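Local coordinates for protein-glutaminase (Chryseobacterium proteolyticum, PDB 2ZK9) that hydrolyses the side-chain amide of glutamine residues in proteins, converting them to glutamate and releasing ammonia, at residues P38-R50 and T73-I86. Sequence-based numbering, arbitrary orientation. Where two conformers were deposited one is given.
With NA (sodium ion), chain B.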
loop_
_atom_site.group_PDB
_atom_site.type_symbol
_atom_site.label_atom_id
_atom_site.label_comp_id
_atom_site.label_asym_id
_atom_site.label_seq_id
_atom_site.Cartn_x
_atom_site.Cartn_y
_atom_site.Cartn_z
ATOM N N PRO A 38 -1.901 7.101 -7.957
ATOM C CA PRO A 38 -0.705 6.996 -7.127
ATOM C C PRO A 38 -0.160 8.298 -6.604
ATOM O O PRO A 38 0.859 8.266 -5.897
ATOM C CB PRO A 38 0.312 6.282 -8.035
ATOM C CG PRO A 38 -0.090 6.796 -9.374
ATOM C CD PRO A 38 -1.617 6.766 -9.364
ATOM N N VAL A 39 -0.763 9.431 -6.903
ATOM C CA VAL A 39 -0.233 10.707 -6.466
ATOM C C VAL A 39 -0.089 10.770 -4.949
ATOM O O VAL A 39 0.910 11.300 -4.466
ATOM C CB VAL A 39 -1.129 11.848 -6.980
ATOM C CG1 VAL A 39 -0.715 13.207 -6.423
ATOM C CG2 VAL A 39 -1.143 11.921 -8.508
ATOM N N ASP A 40 -1.089 10.284 -4.211
ATOM C CA ASP A 40 -1.042 10.381 -2.776
ATOM C C ASP A 40 -2.032 9.357 -2.233
ATOM O O ASP A 40 -2.667 8.650 -2.980
ATOM C CB ASP A 40 -1.329 11.804 -2.325
ATOM C CG ASP A 40 -0.659 12.281 -1.062
ATOM O OD1 ASP A 40 -0.346 13.480 -0.979
ATOM O OD2 ASP A 40 -0.475 11.471 -0.112
ATOM N N GLY A 41 -2.113 9.336 -0.900
ATOM C CA GLY A 41 -3.024 8.439 -0.221
ATOM C C GLY A 41 -2.496 7.023 -0.008
ATOM O O GLY A 41 -3.257 6.132 0.382
ATOM N N CYS A 42 -1.186 6.817 -0.175
ATOM C CA CYS A 42 -0.597 5.464 0.019
ATOM C C CYS A 42 -0.882 4.914 1.392
ATOM O O CYS A 42 -1.127 3.715 1.556
ATOM C CB CYS A 42 0.890 5.508 -0.219
ATOM S SG CYS A 42 1.817 6.679 0.726
ATOM N N TYR A 43 -0.839 5.774 2.400
ATOM C CA TYR A 43 -1.083 5.379 3.790
ATOM C C TYR A 43 -2.461 4.798 3.925
ATOM O O TYR A 43 -2.672 3.811 4.646
ATOM C CB TYR A 43 -0.802 6.604 4.685
ATOM C CG TYR A 43 -1.510 7.849 4.251
ATOM C CD1 TYR A 43 -0.979 8.778 3.379
ATOM C CD2 TYR A 43 -2.806 8.095 4.703
ATOM C CE1 TYR A 43 -1.670 9.921 2.982
ATOM C CE2 TYR A 43 -3.498 9.199 4.349
ATOM C CZ TYR A 43 -2.938 10.127 3.481
ATOM O OH TYR A 43 -3.677 11.235 3.127
ATOM N N ALA A 44 -3.458 5.429 3.292
ATOM C CA ALA A 44 -4.843 4.954 3.357
ATOM C C ALA A 44 -4.991 3.661 2.588
ATOM O O ALA A 44 -5.663 2.725 3.035
ATOM C CB ALA A 44 -5.761 6.043 2.840
ATOM N N ARG A 45 -4.374 3.571 1.396
ATOM C CA ARG A 45 -4.468 2.312 0.649
ATOM C C ARG A 45 -3.912 1.154 1.463
ATOM O O ARG A 45 -4.472 0.071 1.489
ATOM C CB ARG A 45 -3.796 2.419 -0.708
ATOM C CG ARG A 45 -4.333 3.508 -1.627
ATOM C CD ARG A 45 -3.927 3.342 -3.051
ATOM N NE ARG A 45 -2.469 3.262 -3.305
ATOM C CZ ARG A 45 -1.677 4.306 -3.407
ATOM N NH1 ARG A 45 -2.093 5.547 -3.300
ATOM N NH2 ARG A 45 -0.360 4.125 -3.608
ATOM N N ALA A 46 -2.768 1.386 2.121
ATOM C CA ALA A 46 -2.121 0.318 2.892
ATOM C C ALA A 46 -2.964 -0.102 4.062
ATOM O O ALA A 46 -3.096 -1.286 4.373
ATOM C CB ALA A 46 -0.727 0.745 3.319
ATOM N N HIS A 47 -3.576 0.874 4.770
ATOM C CA HIS A 47 -4.369 0.524 5.930
ATOM C C HIS A 47 -5.659 -0.204 5.531
ATOM O O HIS A 47 -6.138 -1.058 6.269
ATOM C CB HIS A 47 -4.660 1.791 6.748
ATOM C CG HIS A 47 -4.542 1.585 8.223
ATOM N ND1 HIS A 47 -3.485 1.001 8.757
ATOM C CD2 HIS A 47 -5.317 1.962 9.283
ATOM C CE1 HIS A 47 -3.531 1.003 10.069
ATOM N NE2 HIS A 47 -4.670 1.573 10.407
ATOM N N LYS A 48 -6.196 0.129 4.368
ATOM C CA LYS A 48 -7.374 -0.566 3.852
ATOM C C LYS A 48 -7.033 -1.987 3.427
ATOM O O LYS A 48 -7.798 -2.922 3.677
ATOM C CB LYS A 48 -8.009 0.210 2.719
ATOM C CG LYS A 48 -9.408 -0.220 2.346
ATOM C CD LYS A 48 -10.453 0.116 3.401
ATOM C CE LYS A 48 -11.849 -0.170 2.926
ATOM N NZ LYS A 48 -12.858 0.027 3.970
ATOM N N MET A 49 -5.863 -2.176 2.808
ATOM C CA MET A 49 -5.412 -3.543 2.524
ATOM C C MET A 49 -5.280 -4.354 3.790
ATOM O O MET A 49 -5.654 -5.522 3.840
ATOM C CB MET A 49 -4.071 -3.530 1.781
ATOM C CG MET A 49 -4.178 -2.977 0.364
ATOM S SD MET A 49 -2.688 -3.307 -0.628
ATOM C CE MET A 49 -1.552 -2.072 -0.015
ATOM N N ARG A 50 -4.737 -3.745 4.838
ATOM C CA ARG A 50 -4.612 -4.411 6.139
ATOM C C ARG A 50 -5.977 -4.777 6.691
ATOM O O ARG A 50 -6.127 -5.861 7.234
ATOM C CB ARG A 50 -3.835 -3.552 7.108
ATOM C CG ARG A 50 -3.837 -4.140 8.517
ATOM C CD ARG A 50 -2.932 -3.332 9.398
ATOM N NE ARG A 50 -2.933 -3.859 10.797
ATOM C CZ ARG A 50 -3.655 -3.386 11.765
ATOM N NH1 ARG A 50 -4.459 -2.308 11.637
ATOM N NH2 ARG A 50 -3.550 -3.968 12.980
ATOM N N THR A 73 3.240 4.672 -13.688
ATOM C CA THR A 73 2.125 3.788 -13.899
ATOM C C THR A 73 2.213 3.054 -15.237
ATOM O O THR A 73 1.309 2.257 -15.543
ATOM C CB THR A 73 0.843 4.622 -13.913
ATOM O OG1 THR A 73 0.905 5.503 -15.064
ATOM C CG2 THR A 73 0.662 5.451 -12.638
ATOM N N GLY A 74 3.169 3.413 -16.091
ATOM C CA GLY A 74 3.113 2.982 -17.459
ATOM C C GLY A 74 2.637 4.053 -18.426
ATOM O O GLY A 74 2.899 4.000 -19.605
ATOM N N THR A 75 2.010 5.119 -17.947
ATOM C CA THR A 75 1.828 6.287 -18.841
ATOM C C THR A 75 2.205 7.598 -18.159
ATOM O O THR A 75 2.410 8.592 -18.859
ATOM C CB THR A 75 0.371 6.340 -19.328
ATOM O OG1 THR A 75 0.313 7.408 -20.262
ATOM C CG2 THR A 75 -0.505 6.646 -18.118
ATOM N N CYS A 76 2.355 7.649 -16.807
ATOM C CA CYS A 76 2.798 8.892 -16.183
ATOM C C CYS A 76 3.581 8.601 -14.939
ATOM O O CYS A 76 3.573 7.514 -14.414
ATOM C CB CYS A 76 1.600 9.782 -15.907
ATOM S SG CYS A 76 0.345 9.068 -14.850
ATOM N N CYS A 77 4.300 9.607 -14.474
ATOM C CA CYS A 77 5.189 9.573 -13.334
ATOM C C CYS A 77 4.627 10.336 -12.177
ATOM O O CYS A 77 4.007 11.403 -12.341
ATOM C CB CYS A 77 6.534 10.220 -13.693
ATOM S SG CYS A 77 7.486 9.390 -14.923
ATOM N N VAL A 78 4.947 9.815 -10.973
ATOM C CA VAL A 78 4.732 10.564 -9.739
ATOM C C VAL A 78 6.052 10.614 -8.970
ATOM O O VAL A 78 6.949 9.773 -9.115
ATOM C CB VAL A 78 3.644 9.925 -8.860
ATOM C CG1 VAL A 78 2.297 10.068 -9.555
ATOM C CG2 VAL A 78 4.025 8.490 -8.500
ATOM N N ALA A 79 6.170 11.635 -8.144
ATOM C CA ALA A 79 7.298 11.824 -7.245
ATOM C C ALA A 79 6.754 11.811 -5.830
ATOM O O ALA A 79 5.721 12.413 -5.530
ATOM C CB ALA A 79 7.999 13.118 -7.536
ATOM N N TRP A 80 7.515 11.153 -4.959
ATOM C CA TRP A 80 7.160 10.979 -3.563
ATOM C C TRP A 80 8.344 11.223 -2.652
ATOM O O TRP A 80 9.465 10.968 -3.047
ATOM C CB TRP A 80 6.714 9.552 -3.387
ATOM C CG TRP A 80 5.491 9.047 -4.022
ATOM C CD1 TRP A 80 4.293 9.677 -4.272
ATOM C CD2 TRP A 80 5.381 7.687 -4.481
ATOM N NE1 TRP A 80 3.449 8.766 -4.852
ATOM C CE2 TRP A 80 4.078 7.541 -4.971
ATOM C CE3 TRP A 80 6.225 6.563 -4.488
ATOM C CZ2 TRP A 80 3.636 6.338 -5.469
ATOM C CZ3 TRP A 80 5.753 5.367 -4.981
ATOM C CH2 TRP A 80 4.465 5.281 -5.436
ATOM N N SER A 81 8.064 11.617 -1.402
ATOM C CA SER A 81 9.071 11.631 -0.364
ATOM C C SER A 81 9.051 10.334 0.426
ATOM O O SER A 81 10.068 10.016 1.092
ATOM C CB SER A 81 8.880 12.809 0.560
ATOM O OG SER A 81 7.611 12.815 1.160
ATOM N N TYR A 82 7.952 9.595 0.423
ATOM C CA TYR A 82 7.878 8.308 1.070
ATOM C C TYR A 82 6.792 7.497 0.339
ATOM O O TYR A 82 5.949 8.046 -0.333
ATOM C CB TYR A 82 7.604 8.340 2.576
ATOM C CG TYR A 82 6.163 8.514 2.927
ATOM C CD1 TYR A 82 5.551 9.767 2.908
ATOM C CD2 TYR A 82 5.356 7.432 3.277
ATOM C CE1 TYR A 82 4.203 9.863 3.235
ATOM C CE2 TYR A 82 4.065 7.534 3.597
ATOM C CZ TYR A 82 3.464 8.748 3.566
ATOM O OH TYR A 82 2.148 8.829 3.930
ATOM N N HIS A 83 6.839 6.181 0.573
ATOM C CA HIS A 83 5.773 5.314 0.148
ATOM C C HIS A 83 5.617 4.213 1.201
ATOM O O HIS A 83 6.528 3.953 1.999
ATOM C CB HIS A 83 6.076 4.744 -1.261
ATOM C CG HIS A 83 4.919 3.954 -1.854
ATOM N ND1 HIS A 83 3.626 4.376 -1.733
ATOM C CD2 HIS A 83 4.929 2.803 -2.527
ATOM C CE1 HIS A 83 2.873 3.487 -2.340
ATOM N NE2 HIS A 83 3.637 2.496 -2.865
ATOM N N VAL A 84 4.473 3.558 1.218
ATOM C CA VAL A 84 4.168 2.516 2.159
ATOM C C VAL A 84 3.291 1.477 1.461
ATOM O O VAL A 84 2.451 1.826 0.631
ATOM C CB VAL A 84 3.497 3.077 3.446
ATOM C CG1 VAL A 84 2.229 3.842 3.162
ATOM C CG2 VAL A 84 3.253 1.983 4.460
ATOM N N ALA A 85 3.455 0.227 1.858
ATOM C CA ALA A 85 2.587 -0.855 1.480
ATOM C C ALA A 85 2.616 -1.909 2.590
ATOM O O ALA A 85 3.308 -1.775 3.579
ATOM C CB ALA A 85 2.971 -1.424 0.114
ATOM N N ILE A 86 1.786 -2.954 2.415
ATOM C CA ILE A 86 1.755 -4.030 3.404
ATOM C C ILE A 86 2.790 -5.076 3.061
ATOM O O ILE A 86 3.005 -5.420 1.897
ATOM C CB ILE A 86 0.333 -4.632 3.557
ATOM C CG1 ILE A 86 -0.224 -5.285 2.297
ATOM C CG2 ILE A 86 -0.596 -3.592 4.152
ATOM C CD1 ILE A 86 -1.409 -6.171 2.563
HETATM NA NA NA B . 1.270 8.251 -0.673
HETATM O O HOH W 1 2.884 12.784 -5.730
HETATM O O HOH W 2 -0.135 1.636 -0.133
HETATM O O HOH W 3 3.110 7.198 -1.998
HETATM O O HOH W 4 3.730 9.876 -0.684
#
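Cys42, at the start of helix 42-50, meets His83 of strand 82-86 in a buried contact that is probably the active site: with Asp103 OD2 hydrogen-bonded to His83 NE2, the arrangement is consistent with a Cys-His-Asp triad as in transglutaminase-like members of the papain superfamily. Helix and strand run nearly parallel, 8° between their short axes. His83 CG stands anti to the backbone N (chi1 -173°), bringing the ring edge to the cysteine, with ND1 3.3 Å from Cys42 CB and 3.8 Å from Cys42 SG. The sulfur also lies obliquely by the Tyr82 ring, nearest CE2. A sodium ion is modelled 2.2 Å from Cys42 SG, a length short enough to make its identity doubtful; water 3 joins it to His83 ND1.

Trp80 ties the histidine to the segment leading into the helix. Its NE1 donates to Pro38 O at 2.8 Å, exactly in the indole plane and nearly in line with the carbonyl, while CH2 sits 3.7 Å above the middle of the His83 ring. Val78 CG2 lies against the other indole face. With a leucine in place of Trp80, Pro38 O would probably lose its donor and the His83 ring, no longer backed on that face, would be less firmly positioned. Water 1 adds a bridge from Val39 O to Ala79 O, and water 2 another from Cys42 O to Val84 O.

Further along, aliphatic side chains of the strand pack on the helix backbone and on Met49: Val84 CG1 reaches the backbone of Tyr43, Ile86 CG2 comes to 3.4 Å from the carbonyl oxygen Ala46 O, and Ile86 CD1 makes an apolar side-chain contact with Met49 CB at 3.8 Å. Strand 61-66 pairs antiparallel with strand 82-91, strand 69-72 does so with strand 77-80, and helix 157-165 packs against Tyr43 and His47.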